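Local structure of cycloalternan-forming enzyme (Listeria monocytogenes serovar 1/2a, 5F7U) at residues Tyr408-Tyr416 and Phe425-Trp436; Thr417-Phe425 and Glu469-Tyr477. The protein belongs to glycoside hydrolase family 31 and binds glucose units at several sites spread over its TIM-barrel and beta-rich domains. The protein carries 1 engineered substitution. All coordinates share one frame; numbering follows the deposited sequence. Where two conformers were deposited one is given.

Contact 1. Residues Tyr408-Tyr416 and Phe425-Trp436; sequences YYIWNNATY and FSYDDFTFNGKW. With GLC (alpha-D-glucopyranose), chain C; GLC (alpha-D-glucopyranose), chain F.
Thr415 and Thr431 face each other as an antiparallel hydrogen-bonded pair, a single bridge: Thr415 N reaches Thr431 O and Thr431 N returns to Thr415 O, both at 2.9 Å. Side-chain amides extend this backbone pairing. Asn433 ND2 lies 3.0 Å from Asn413 O, in that carbonyl's plane, and gives a second hydrogen bond to Thr415 OG1 at 3.3 Å, with both acceptors close to its amide plane. Where the 425-436 chain turns back, between Asn433 and Trp436, Asn413 OD1 receives Lys435 N on a lone pair (2.9 Å, 171° at the hydrogen). A water bridges Asn412 ND2 and Trp436 NE1.

Aromatic groups fill two clusters. Trp411 turns its edge to the face of Trp436, planes 62° apart, with CZ3 above the middle of the indole; Phe432 CE1 meets the other end of Trp411 at CD1. In the second cluster the Tyr416 ring has Phe425 along CD1 and Phe430 along CD2, while Ile410 CG2 packs on Phe430 CE1 at 3.6 Å. With CG held between backbone N and carbonyl carbon (chi1 53°), Tyr416 leaves one ring face to the chain C glucose, whose C2 sits 3.8 Å above its centre.

The same glucose is hydrogen-bonded through O2 to Tyr416 N, through O2 and O3 to Tyr416 O, and through O6 to Tyr416 OH (2.8 Å). A tyrosine backed by two phenylalanines on the side away from the sugar thus offers it a flat apolar face to pack on, as well as polar atoms at both ends, a combination characteristic of carbohydrate-binding sites.

Contact 2. Residues Thr417-Phe425 and Glu469-Tyr477; sequences TAKKNGEAF and EQRDNDEEY. With GLC (alpha-D-glucopyranose), chain C.
Gln470, in the first turn of helix 469-481, presents its carboxamide to Lys419 in the long loop that follows strand 396-399 of the TIM barrel. CG lies anti to the backbone N (chi1 -166°) and the chain then bends at chi2, which brings the amide across to the loop backbone. There it makes a two-point grip: OE1 takes Lys419 N on a lone pair at 2.8 Å, and NE2 gives a hydrogen bond to Lys419 O at 3.0 Å. NE2 also reaches Asp474 OD1, one helical turn on, from above the carboxylate plane; the other oxygen of Asp474 turns to Tyr409 of contact 1. The Gln470 amide stands nearly upright to the Phe425 ring (84°) and meets its edge, Gln470 OE1 lying 3.4 Å from Phe425 CZ, while Lys419 CD covers one face of that ring.

Beside this grip, Asn473 ND2 adds a weak bond to Lys419 O. Its OD1 receives Lys420 NZ from above the carbonyl plane, the lysine chain bending at chi2 to run over the amide.

At the glucose end, Ala418 CB rests against Glu469 CD, and Glu469 OE1 accepts a hydrogen bond from O4 of the chain C glucose at 2.6 Å; Gln470 N binds its O6. At the far end the Lys420-Glu423 type I' turn lies over the Tyr477 ring, with Asn421 O 3.2 Å above the ring centre.

From the N terminus, the chain leaves barrel strand 396-399 and enters a long excursion before helix 439-448. Contact 1 closes a short loop within that excursion, with only eight residues between its segments. Those residues, together with Phe425, which both contacts share, form the first segment of contact 2, whose partner lies 44 residues further on, past strand 452-457, on helix 469-481. The segments therefore alternate and the two loops cross. Contact 2 ties the excursion to this helix, and the tie is reinforced by a probable hydrogen bond from Tyr409 OH to Asp474 OD2 at 2.5 Å. Both contacts also supply groups to the chain C glucose.

Contact 1. Residues Tyr408-Tyr416 and Phe425-Trp436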
loop_
_atom_site.group_PDB
_atom_site.type_symbol
_atom_site.label_atom_id
_atom_site.label_comp_id
_atom_site.label_asym_id
_atom_site.label_seq_id
_atom_site.Cartn_x
_atom_site.Cartn_y
_atom_site.Cartn_z
ATOM N N TYR A 408 11.871 -6.089 -27.458
ATOM C CA TYR A 408 11.878 -5.394 -26.162
ATOM C C TYR A 408 13.198 -5.496 -25.388
ATOM O O TYR A 408 13.224 -5.269 -24.179
ATOM C CB TYR A 408 10.654 -5.781 -25.299
ATOM C CG TYR A 408 9.390 -5.310 -25.944
ATOM C CD1 TYR A 408 8.968 -3.985 -25.783
ATOM C CD2 TYR A 408 8.651 -6.161 -26.764
ATOM C CE1 TYR A 408 7.835 -3.522 -26.416
ATOM C CE2 TYR A 408 7.507 -5.711 -27.414
ATOM C CZ TYR A 408 7.109 -4.390 -27.222
ATOM O OH TYR A 408 5.980 -3.932 -27.869
ATOM N N TYR A 409 14.289 -5.852 -26.073
ATOM C CA TYR A 409 15.604 -5.708 -25.462
ATOM C C TYR A 409 16.609 -4.955 -26.342
ATOM O O TYR A 409 17.770 -4.797 -25.954
ATOM C CB TYR A 409 16.153 -7.051 -24.938
ATOM C CG TYR A 409 16.403 -8.097 -25.995
ATOM C CD1 TYR A 409 17.574 -8.076 -26.749
ATOM C CD2 TYR A 409 15.480 -9.130 -26.218
ATOM C CE1 TYR A 409 17.807 -9.032 -27.730
ATOM C CE2 TYR A 409 15.710 -10.102 -27.191
ATOM C CZ TYR A 409 16.875 -10.044 -27.938
ATOM O OH TYR A 409 17.148 -10.998 -28.901
ATOM N N ILE A 410 16.144 -4.467 -27.497
ATOM C CA ILE A 410 16.969 -3.729 -28.456
ATOM C C ILE A 410 16.374 -2.328 -28.592
ATOM O O ILE A 410 15.150 -2.176 -28.691
ATOM C CB ILE A 410 17.020 -4.444 -29.823
ATOM C CG1 ILE A 410 17.651 -5.840 -29.662
ATOM C CG2 ILE A 410 17.769 -3.616 -30.888
ATOM C CD1 ILE A 410 17.549 -6.731 -30.901
ATOM N N TRP A 411 17.251 -1.322 -28.572
ATOM C CA TRP A 411 16.873 0.080 -28.749
ATOM C C TRP A 411 16.207 0.317 -30.090
ATOM O O TRP A 411 16.626 -0.241 -31.125
ATOM C CB TRP A 411 18.099 0.996 -28.581
ATOM C CG TRP A 411 18.505 1.040 -27.165
ATOM C CD1 TRP A 411 19.351 0.168 -26.523
ATOM C CD2 TRP A 411 18.018 1.953 -26.163
ATOM N NE1 TRP A 411 19.438 0.507 -25.174
ATOM C CE2 TRP A 411 18.632 1.591 -24.933
ATOM C CE3 TRP A 411 17.134 3.056 -26.190
ATOM C CZ2 TRP A 411 18.380 2.276 -23.736
ATOM C CZ3 TRP A 411 16.892 3.746 -24.988
ATOM C CH2 TRP A 411 17.522 3.342 -23.782
ATOM N N ASN A 412 15.185 1.168 -30.085
ATOM C CA ASN A 412 14.516 1.535 -31.332
ATOM C C ASN A 412 15.509 2.068 -32.372
ATOM O O ASN A 412 16.444 2.811 -32.037
ATOM C CB ASN A 412 13.419 2.575 -31.073
ATOM C CG ASN A 412 12.318 2.516 -32.103
ATOM O OD1 ASN A 412 12.325 1.632 -32.985
ATOM N ND2 ASN A 412 11.340 3.432 -31.992
ATOM N N ASN A 413 15.308 1.645 -33.624
ATOM C CA ASN A 413 16.131 2.065 -34.779
ATOM C C ASN A 413 17.558 1.492 -34.814
ATOM O O ASN A 413 18.305 1.771 -35.768
ATOM C CB ASN A 413 16.223 3.608 -34.944
ATOM C CG ASN A 413 14.872 4.319 -35.011
ATOM O OD1 ASN A 413 14.801 5.498 -34.672
ATOM N ND2 ASN A 413 13.815 3.636 -35.461
ATOM N N ALA A 414 17.938 0.679 -33.823
ATOM C CA ALA A 414 19.282 0.063 -33.822
ATOM C C ALA A 414 19.371 -1.000 -34.908
ATOM O O ALA A 414 18.428 -1.770 -35.120
ATOM C CB ALA A 414 19.617 -0.541 -32.459
ATOM N N THR A 415 20.497 -1.021 -35.605
ATOM C CA THR A 415 20.746 -2.059 -36.612
ATOM C C THR A 415 21.860 -2.965 -36.112
ATOM O O THR A 415 22.636 -2.564 -35.236
ATOM C CB THR A 415 21.055 -1.467 -37.998
ATOM O OG1 THR A 415 22.187 -0.585 -37.918
ATOM C CG2 THR A 415 19.843 -0.704 -38.541
ATOM N N TYR A 416 21.909 -4.190 -36.648
ATOM C CA TYR A 416 22.769 -5.278 -36.138
ATOM C C TYR A 416 22.636 -6.505 -37.050
ATOM O O TYR A 416 21.657 -6.624 -37.801
ATOM C CB TYR A 416 22.356 -5.675 -34.705
ATOM C CG TYR A 416 20.875 -5.996 -34.591
ATOM C CD1 TYR A 416 20.399 -7.295 -34.843
ATOM C CD2 TYR A 416 19.941 -4.996 -34.275
ATOM C CE1 TYR A 416 19.040 -7.589 -34.762
ATOM C CE2 TYR A 416 18.580 -5.284 -34.192
ATOM C CZ TYR A 416 18.138 -6.575 -34.436
ATOM O OH TYR A 416 16.804 -6.858 -34.351
ATOM N N PHE A 425 23.285 -10.288 -27.232
ATOM C CA PHE A 425 24.037 -9.163 -27.785
ATOM C C PHE A 425 24.866 -8.458 -26.710
ATOM O O PHE A 425 24.534 -8.506 -25.510
ATOM C CB PHE A 425 23.087 -8.131 -28.416
ATOM C CG PHE A 425 22.390 -8.612 -29.653
ATOM C CD1 PHE A 425 21.175 -9.301 -29.569
ATOM C CD2 PHE A 425 22.938 -8.373 -30.912
ATOM C CE1 PHE A 425 20.535 -9.755 -30.720
ATOM C CE2 PHE A 425 22.296 -8.824 -32.068
ATOM C CZ PHE A 425 21.095 -9.518 -31.969
ATOM N N SER A 426 25.944 -7.816 -27.155
ATOM C CA SER A 426 26.688 -6.845 -26.360
ATOM C C SER A 426 26.401 -5.485 -26.996
ATOM O O SER A 426 25.782 -5.432 -28.081
ATOM C CB SER A 426 28.189 -7.162 -26.396
ATOM O OG SER A 426 28.447 -8.467 -25.913
ATOM N N TYR A 427 26.834 -4.401 -26.329
ATOM C CA TYR A 427 26.642 -3.030 -26.842
ATOM C C TYR A 427 27.291 -2.790 -28.229
ATOM O O TYR A 427 26.688 -2.139 -29.096
ATOM C CB TYR A 427 27.201 -2.016 -25.852
ATOM C CG TYR A 427 26.779 -0.579 -26.099
ATOM C CD1 TYR A 427 25.503 -0.143 -25.742
ATOM C CD2 TYR A 427 27.664 0.351 -26.675
ATOM C CE1 TYR A 427 25.112 1.175 -25.949
ATOM C CE2 TYR A 427 27.273 1.673 -26.897
ATOM C CZ TYR A 427 26.001 2.081 -26.511
ATOM O OH TYR A 427 25.571 3.377 -26.715
ATOM N N ASP A 428 28.498 -3.335 -28.404
ATOM C CA ASP A 428 29.292 -3.223 -29.638
ATOM C C ASP A 428 28.665 -3.887 -30.853
ATOM O O ASP A 428 29.086 -3.617 -31.981
ATOM C CB ASP A 428 30.693 -3.821 -29.433
ATOM C CG ASP A 428 31.554 -2.998 -28.496
ATOM O OD1 ASP A 428 31.152 -1.871 -28.125
ATOM O OD2 ASP A 428 32.644 -3.488 -28.113
ATOM N N ASP A 429 27.693 -4.772 -30.631
ATOM C CA ASP A 429 26.997 -5.437 -31.742
ATOM C C ASP A 429 26.080 -4.481 -32.508
ATOM O O ASP A 429 25.709 -4.756 -33.646
ATOM C CB ASP A 429 26.197 -6.650 -31.240
ATOM C CG ASP A 429 27.082 -7.845 -30.880
ATOM O OD1 ASP A 429 28.117 -8.091 -31.553
ATOM O OD2 ASP A 429 26.728 -8.564 -29.924
ATOM N N PHE A 430 25.705 -3.365 -31.882
ATOM C CA PHE A 430 24.696 -2.470 -32.463
ATOM C C PHE A 430 25.304 -1.264 -33.139
ATOM O O PHE A 430 26.357 -0.781 -32.719
ATOM C CB PHE A 430 23.727 -2.011 -31.385
ATOM C CG PHE A 430 22.978 -3.126 -30.740
ATOM C CD1 PHE A 430 21.926 -3.763 -31.415
ATOM C CD2 PHE A 430 23.308 -3.540 -29.449
ATOM C CE1 PHE A 430 21.216 -4.795 -30.806
ATOM C CE2 PHE A 430 22.602 -4.574 -28.835
ATOM C CZ PHE A 430 21.546 -5.194 -29.513
ATOM N N THR A 431 24.660 -0.828 -34.217
ATOM C CA THR A 431 24.834 0.501 -34.778
ATOM C C THR A 431 23.586 1.289 -34.363
ATOM O O THR A 431 22.457 0.931 -34.719
ATOM C CB THR A 431 24.962 0.439 -36.312
ATOM O OG1 THR A 431 26.085 -0.373 -36.654
ATOM C CG2 THR A 431 25.149 1.824 -36.927
ATOM N N PHE A 432 23.796 2.355 -33.605
ATOM C CA PHE A 432 22.665 3.122 -33.067
ATOM C C PHE A 432 22.308 4.280 -33.990
ATOM O O PHE A 432 23.183 4.992 -34.458
ATOM C CB PHE A 432 22.954 3.555 -31.634
ATOM C CG PHE A 432 23.050 2.398 -30.679
ATOM C CD1 PHE A 432 21.899 1.694 -30.307
ATOM C CD2 PHE A 432 24.284 1.993 -30.164
ATOM C CE1 PHE A 432 21.977 0.616 -29.423
ATOM C CE2 PHE A 432 24.362 0.924 -29.275
ATOM C CZ PHE A 432 23.214 0.238 -28.907
ATOM N N ASN A 433 21.017 4.404 -34.291
ATOM C CA ASN A 433 20.521 5.295 -35.337
ATOM C C ASN A 433 19.292 6.065 -34.867
ATOM O O ASN A 433 18.660 5.708 -33.861
ATOM C CB ASN A 433 20.108 4.498 -36.585
ATOM C CG ASN A 433 21.192 3.569 -37.103
ATOM O OD1 ASN A 433 22.188 4.008 -37.679
ATOM N ND2 ASN A 433 20.976 2.268 -36.939
ATOM N N GLY A 434 18.947 7.102 -35.627
ATOM C CA GLY A 434 17.616 7.717 -35.556
ATOM C C GLY A 434 17.292 8.281 -34.189
ATOM O O GLY A 434 17.945 9.202 -33.733
ATOM N N LYS A 435 16.294 7.700 -33.534
ATOM C CA LYS A 435 15.794 8.208 -32.253
ATOM C C LYS A 435 16.760 8.025 -31.081
ATOM O O LYS A 435 16.684 8.774 -30.087
ATOM C CB LYS A 435 14.430 7.582 -31.941
ATOM C CG LYS A 435 13.362 8.024 -32.930
ATOM C CD LYS A 435 12.078 7.208 -32.814
ATOM C CE LYS A 435 11.108 7.655 -33.891
ATOM N NZ LYS A 435 10.001 6.673 -34.073
ATOM N N TRP A 436 17.678 7.068 -31.213
ATOM C CA TRP A 436 18.618 6.748 -30.146
ATOM C C TRP A 436 19.983 6.518 -30.750
ATOM O O TRP A 436 20.359 5.379 -31.029
ATOM C CB TRP A 436 18.192 5.505 -29.377
ATOM C CG TRP A 436 16.801 5.554 -28.870
ATOM C CD1 TRP A 436 15.716 4.939 -29.431
ATOM C CD2 TRP A 436 16.315 6.269 -27.728
ATOM N NE1 TRP A 436 14.589 5.205 -28.689
ATOM C CE2 TRP A 436 14.923 6.031 -27.652
ATOM C CE3 TRP A 436 16.919 7.093 -26.754
ATOM C CZ2 TRP A 436 14.124 6.570 -26.636
ATOM C CZ3 TRP A 436 16.121 7.631 -25.737
ATOM C CH2 TRP A 436 14.741 7.373 -25.693
HETATM C C1 GLC C . 17.430 -4.748 -37.583
HETATM C C2 GLC C . 18.654 -5.478 -38.157
HETATM C C3 GLC C . 18.256 -6.469 -39.255
HETATM C C4 GLC C . 17.159 -7.418 -38.778
HETATM C C5 GLC C . 15.971 -6.643 -38.188
HETATM C C6 GLC C . 14.969 -7.580 -37.529
HETATM O O2 GLC C . 19.596 -4.536 -38.674
HETATM O O3 GLC C . 19.398 -7.237 -39.648
HETATM O O4 GLC C . 16.709 -8.225 -39.867
HETATM O O5 GLC C . 16.420 -5.700 -37.197
HETATM O O6 GLC C . 15.607 -8.269 -36.444
HETATM C C1 GLC F . 2.344 1.192 -24.224
HETATM C C2 GLC F . 1.635 0.426 -25.349
HETATM C C3 GLC F . 2.444 -0.803 -25.785
HETATM C C4 GLC F . 3.890 -0.428 -26.107
HETATM C C5 GLC F . 4.492 0.267 -24.876
HETATM C C6 GLC F . 5.964 0.636 -25.009
HETATM O O2 GLC F . 0.353 -0.021 -24.902
HETATM O O3 GLC F . 1.833 -1.419 -26.924
HETATM O O4 GLC F . 4.620 -1.616 -26.439
HETATM O O5 GLC F . 3.720 1.445 -24.568
HETATM O O6 GLC F . 6.089 1.698 -25.961
HETATM O O HOH W 1 19.362 3.127 -32.245
HETATM O O HOH W 2 11.747 4.930 -29.470
HETATM O O HOH W 3 10.966 4.837 -35.904
#

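Contact 2. Residues Thr417-Phe425 and Glu469-Tyr477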
loop_
_atom_site.group_PDB
_atom_site.type_symbol
_atom_site.label_atom_id
_atom_site.label_comp_id
_atom_site.label_asym_id
_atom_site.label_seq_id
_atom_site.Cartn_x
_atom_site.Cartn_y
_atom_site.Cartn_z
ATOM N N THR A 417 23.592 -7.427 -36.956
ATOM C CA THR A 417 23.430 -8.738 -37.566
ATOM C C THR A 417 22.626 -9.587 -36.586
ATOM O O THR A 417 23.024 -9.754 -35.421
ATOM C CB THR A 417 24.791 -9.366 -37.901
ATOM O OG1 THR A 417 25.476 -8.507 -38.816
ATOM C CG2 THR A 417 24.631 -10.761 -38.540
ATOM N N ALA A 418 21.485 -10.098 -37.049
ATOM C CA ALA A 418 20.609 -10.908 -36.201
ATOM C C ALA A 418 21.341 -12.151 -35.702
ATOM O O ALA A 418 22.213 -12.697 -36.402
ATOM C CB ALA A 418 19.343 -11.297 -36.941
ATOM N N LYS A 419 21.006 -12.570 -34.489
ATOM C CA LYS A 419 21.629 -13.738 -33.882
ATOM C C LYS A 419 20.629 -14.871 -33.746
ATOM O O LYS A 419 19.480 -14.660 -33.348
ATOM C CB LYS A 419 22.247 -13.393 -32.527
ATOM C CG LYS A 419 23.442 -12.451 -32.591
ATOM C CD LYS A 419 23.966 -12.153 -31.190
ATOM C CE LYS A 419 25.296 -11.406 -31.222
ATOM N NZ LYS A 419 26.347 -12.140 -31.959
ATOM N N LYS A 420 21.083 -16.071 -34.104
ATOM C CA LYS A 420 20.292 -17.289 -33.967
ATOM C C LYS A 420 20.505 -17.913 -32.583
ATOM O O LYS A 420 21.399 -17.501 -31.830
ATOM C CB LYS A 420 20.684 -18.291 -35.066
ATOM C CG LYS A 420 20.425 -17.836 -36.501
ATOM C CD LYS A 420 18.970 -18.030 -36.920
ATOM C CE LYS A 420 18.841 -18.175 -38.436
ATOM N NZ LYS A 420 17.477 -17.748 -38.864
ATOM N N ASN A 421 19.668 -18.897 -32.251
ATOM C CA ASN A 421 19.832 -19.723 -31.049
ATOM C C ASN A 421 19.827 -18.948 -29.721
ATOM O O ASN A 421 20.464 -19.355 -28.746
ATOM C CB ASN A 421 21.067 -20.637 -31.194
ATOM C CG ASN A 421 21.095 -21.358 -32.525
ATOM O OD1 ASN A 421 20.116 -21.984 -32.919
ATOM N ND2 ASN A 421 22.207 -21.250 -33.241
ATOM N N GLY A 422 19.096 -17.835 -29.704
ATOM C CA GLY A 422 18.931 -16.989 -28.512
ATOM C C GLY A 422 20.212 -16.427 -27.922
ATOM O O GLY A 422 20.241 -16.064 -26.743
ATOM N N GLU A 423 21.264 -16.353 -28.740
ATOM C CA GLU A 423 22.559 -15.795 -28.336
ATOM C C GLU A 423 22.358 -14.328 -27.953
ATOM O O GLU A 423 21.538 -13.624 -28.558
ATOM C CB GLU A 423 23.600 -15.941 -29.467
ATOM C CG GLU A 423 24.084 -17.376 -29.684
ATOM C CD GLU A 423 24.693 -17.649 -31.063
ATOM O OE1 GLU A 423 24.991 -16.698 -31.825
ATOM O OE2 GLU A 423 24.878 -18.846 -31.397
ATOM N N ALA A 424 23.081 -13.888 -26.931
ATOM C CA ALA A 424 22.925 -12.531 -26.403
ATOM C C ALA A 424 23.769 -11.531 -27.176
ATOM O O ALA A 424 24.819 -11.892 -27.736
ATOM C CB ALA A 424 23.271 -12.495 -24.921
ATOM N N PHE A 425 23.285 -10.288 -27.232
ATOM C CA PHE A 425 24.037 -9.163 -27.785
ATOM C C PHE A 425 24.866 -8.458 -26.710
ATOM O O PHE A 425 24.534 -8.506 -25.510
ATOM C CB PHE A 425 23.087 -8.131 -28.416
ATOM C CG PHE A 425 22.390 -8.612 -29.653
ATOM C CD1 PHE A 425 21.175 -9.301 -29.569
ATOM C CD2 PHE A 425 22.938 -8.373 -30.912
ATOM C CE1 PHE A 425 20.535 -9.755 -30.720
ATOM C CE2 PHE A 425 22.296 -8.824 -32.068
ATOM C CZ PHE A 425 21.095 -9.518 -31.969
ATOM N N GLU A 469 12.980 -10.578 -37.992
ATOM C CA GLU A 469 14.046 -11.587 -37.915
ATOM C C GLU A 469 14.476 -12.000 -36.499
ATOM O O GLU A 469 14.408 -13.190 -36.154
ATOM C CB GLU A 469 15.255 -11.151 -38.744
ATOM C CG GLU A 469 16.300 -12.238 -38.921
ATOM C CD GLU A 469 17.468 -11.806 -39.800
ATOM O OE1 GLU A 469 17.652 -10.593 -40.053
ATOM O OE2 GLU A 469 18.231 -12.693 -40.221
ATOM N N GLN A 470 14.903 -11.028 -35.686
ATOM C CA GLN A 470 15.406 -11.331 -34.341
ATOM C C GLN A 470 14.363 -11.976 -33.447
ATOM O O GLN A 470 14.670 -12.915 -32.720
ATOM C CB GLN A 470 16.006 -10.094 -33.652
ATOM C CG GLN A 470 16.836 -10.428 -32.407
ATOM C CD GLN A 470 17.960 -11.406 -32.716
ATOM O OE1 GLN A 470 18.707 -11.209 -33.659
ATOM N NE2 GLN A 470 18.072 -12.467 -31.928
ATOM N N ARG A 471 13.137 -11.461 -33.522
ATOM C CA ARG A 471 12.025 -11.955 -32.730
ATOM C C ARG A 471 11.706 -13.396 -33.158
ATOM O O ARG A 471 11.513 -14.262 -32.304
ATOM C CB ARG A 471 10.825 -11.027 -32.919
ATOM C CG ARG A 471 9.778 -11.051 -31.820
ATOM C CD ARG A 471 8.566 -10.261 -32.328
ATOM N NE ARG A 471 7.668 -11.129 -33.096
ATOM C CZ ARG A 471 6.981 -10.791 -34.183
ATOM N NH1 ARG A 471 6.203 -11.703 -34.746
ATOM N NH2 ARG A 471 7.052 -9.572 -34.723
ATOM N N ASP A 472 11.687 -13.641 -34.472
ATOM C CA ASP A 472 11.458 -14.986 -35.030
ATOM C C ASP A 472 12.534 -15.985 -34.571
ATOM O O ASP A 472 12.207 -17.081 -34.110
ATOM C CB ASP A 472 11.320 -14.928 -36.565
ATOM C CG ASP A 472 10.067 -14.182 -37.012
ATOM O OD1 ASP A 472 9.048 -14.207 -36.269
ATOM O OD2 ASP A 472 10.088 -13.548 -38.091
ATOM N N ASN A 473 13.802 -15.577 -34.649
ATOM C CA ASN A 473 14.922 -16.379 -34.134
ATOM C C ASN A 473 14.759 -16.748 -32.651
ATOM O O ASN A 473 14.879 -17.922 -32.273
ATOM C CB ASN A 473 16.258 -15.647 -34.343
ATOM C CG ASN A 473 16.679 -15.543 -35.803
ATOM O OD1 ASN A 473 16.079 -16.132 -36.702
ATOM N ND2 ASN A 473 17.730 -14.767 -36.043
ATOM N N ASP A 474 14.464 -15.737 -31.823
ATOM C CA ASP A 474 14.280 -15.936 -30.394
ATOM C C ASP A 474 13.123 -16.877 -30.085
ATOM O O ASP A 474 13.236 -17.718 -29.193
ATOM C CB ASP A 474 14.060 -14.595 -29.689
ATOM C CG ASP A 474 15.311 -13.726 -29.656
ATOM O OD1 ASP A 474 16.397 -14.164 -30.102
ATOM O OD2 ASP A 474 15.216 -12.584 -29.162
ATOM N N GLU A 475 12.034 -16.744 -30.843
ATOM C CA GLU A 475 10.864 -17.588 -30.658
ATOM C C GLU A 475 11.174 -19.056 -30.934
ATOM O O GLU A 475 10.801 -19.931 -30.145
ATOM C CB GLU A 475 9.706 -17.132 -31.543
ATOM C CG GLU A 475 8.446 -17.922 -31.239
ATOM C CD GLU A 475 7.229 -17.468 -31.998
ATOM O OE1 GLU A 475 6.525 -18.343 -32.544
ATOM O OE2 GLU A 475 6.976 -16.255 -32.051
ATOM N N GLU A 476 11.848 -19.323 -32.054
ATOM C CA GLU A 476 12.220 -20.690 -32.402
ATOM C C GLU A 476 13.075 -21.337 -31.307
ATOM O O GLU A 476 12.823 -22.477 -30.919
ATOM C CB GLU A 476 12.930 -20.731 -33.761
ATOM C CG GLU A 476 13.144 -22.143 -34.296
ATOM C CD GLU A 476 13.617 -22.170 -35.741
ATOM O OE1 GLU A 476 13.568 -21.109 -36.419
ATOM O OE2 GLU A 476 14.029 -23.260 -36.213
ATOM N N TYR A 477 14.052 -20.585 -30.794
ATOM C CA TYR A 477 14.907 -21.039 -29.695
ATOM C C TYR A 477 14.119 -21.305 -28.412
ATOM O O TYR A 477 14.272 -22.362 -27.783
ATOM C CB TYR A 477 16.037 -20.029 -29.430
ATOM C CG TYR A 477 17.010 -20.463 -28.344
ATOM C CD1 TYR A 477 17.890 -21.541 -28.551
ATOM C CD2 TYR A 477 17.046 -19.808 -27.107
ATOM C CE1 TYR A 477 18.782 -21.937 -27.563
ATOM C CE2 TYR A 477 17.934 -20.203 -26.111
ATOM C CZ TYR A 477 18.794 -21.270 -26.344
ATOM O OH TYR A 477 19.682 -21.674 -25.373
HETATM C C1 GLC C . 17.430 -4.748 -37.583
HETATM C C2 GLC C . 18.654 -5.478 -38.157
HETATM C C3 GLC C . 18.256 -6.469 -39.255
HETATM C C4 GLC C . 17.159 -7.418 -38.778
HETATM C C5 GLC C . 15.971 -6.643 -38.188
HETATM C C6 GLC C . 14.969 -7.580 -37.529
HETATM O O2 GLC C . 19.596 -4.536 -38.674
HETATM O O3 GLC C . 19.398 -7.237 -39.648
HETATM O O4 GLC C . 16.709 -8.225 -39.867
HETATM O O5 GLC C . 16.420 -5.700 -37.197
HETATM O O6 GLC C . 15.607 -8.269 -36.444
HETATM O O HOH W 4 20.677 -9.638 -39.852
HETATM O O HOH W 5 17.860 -16.181 -31.570
HETATM O O HOH W 6 18.952 -14.831 -38.516
HETATM O O HOH W 7 17.033 -19.260 -33.439
#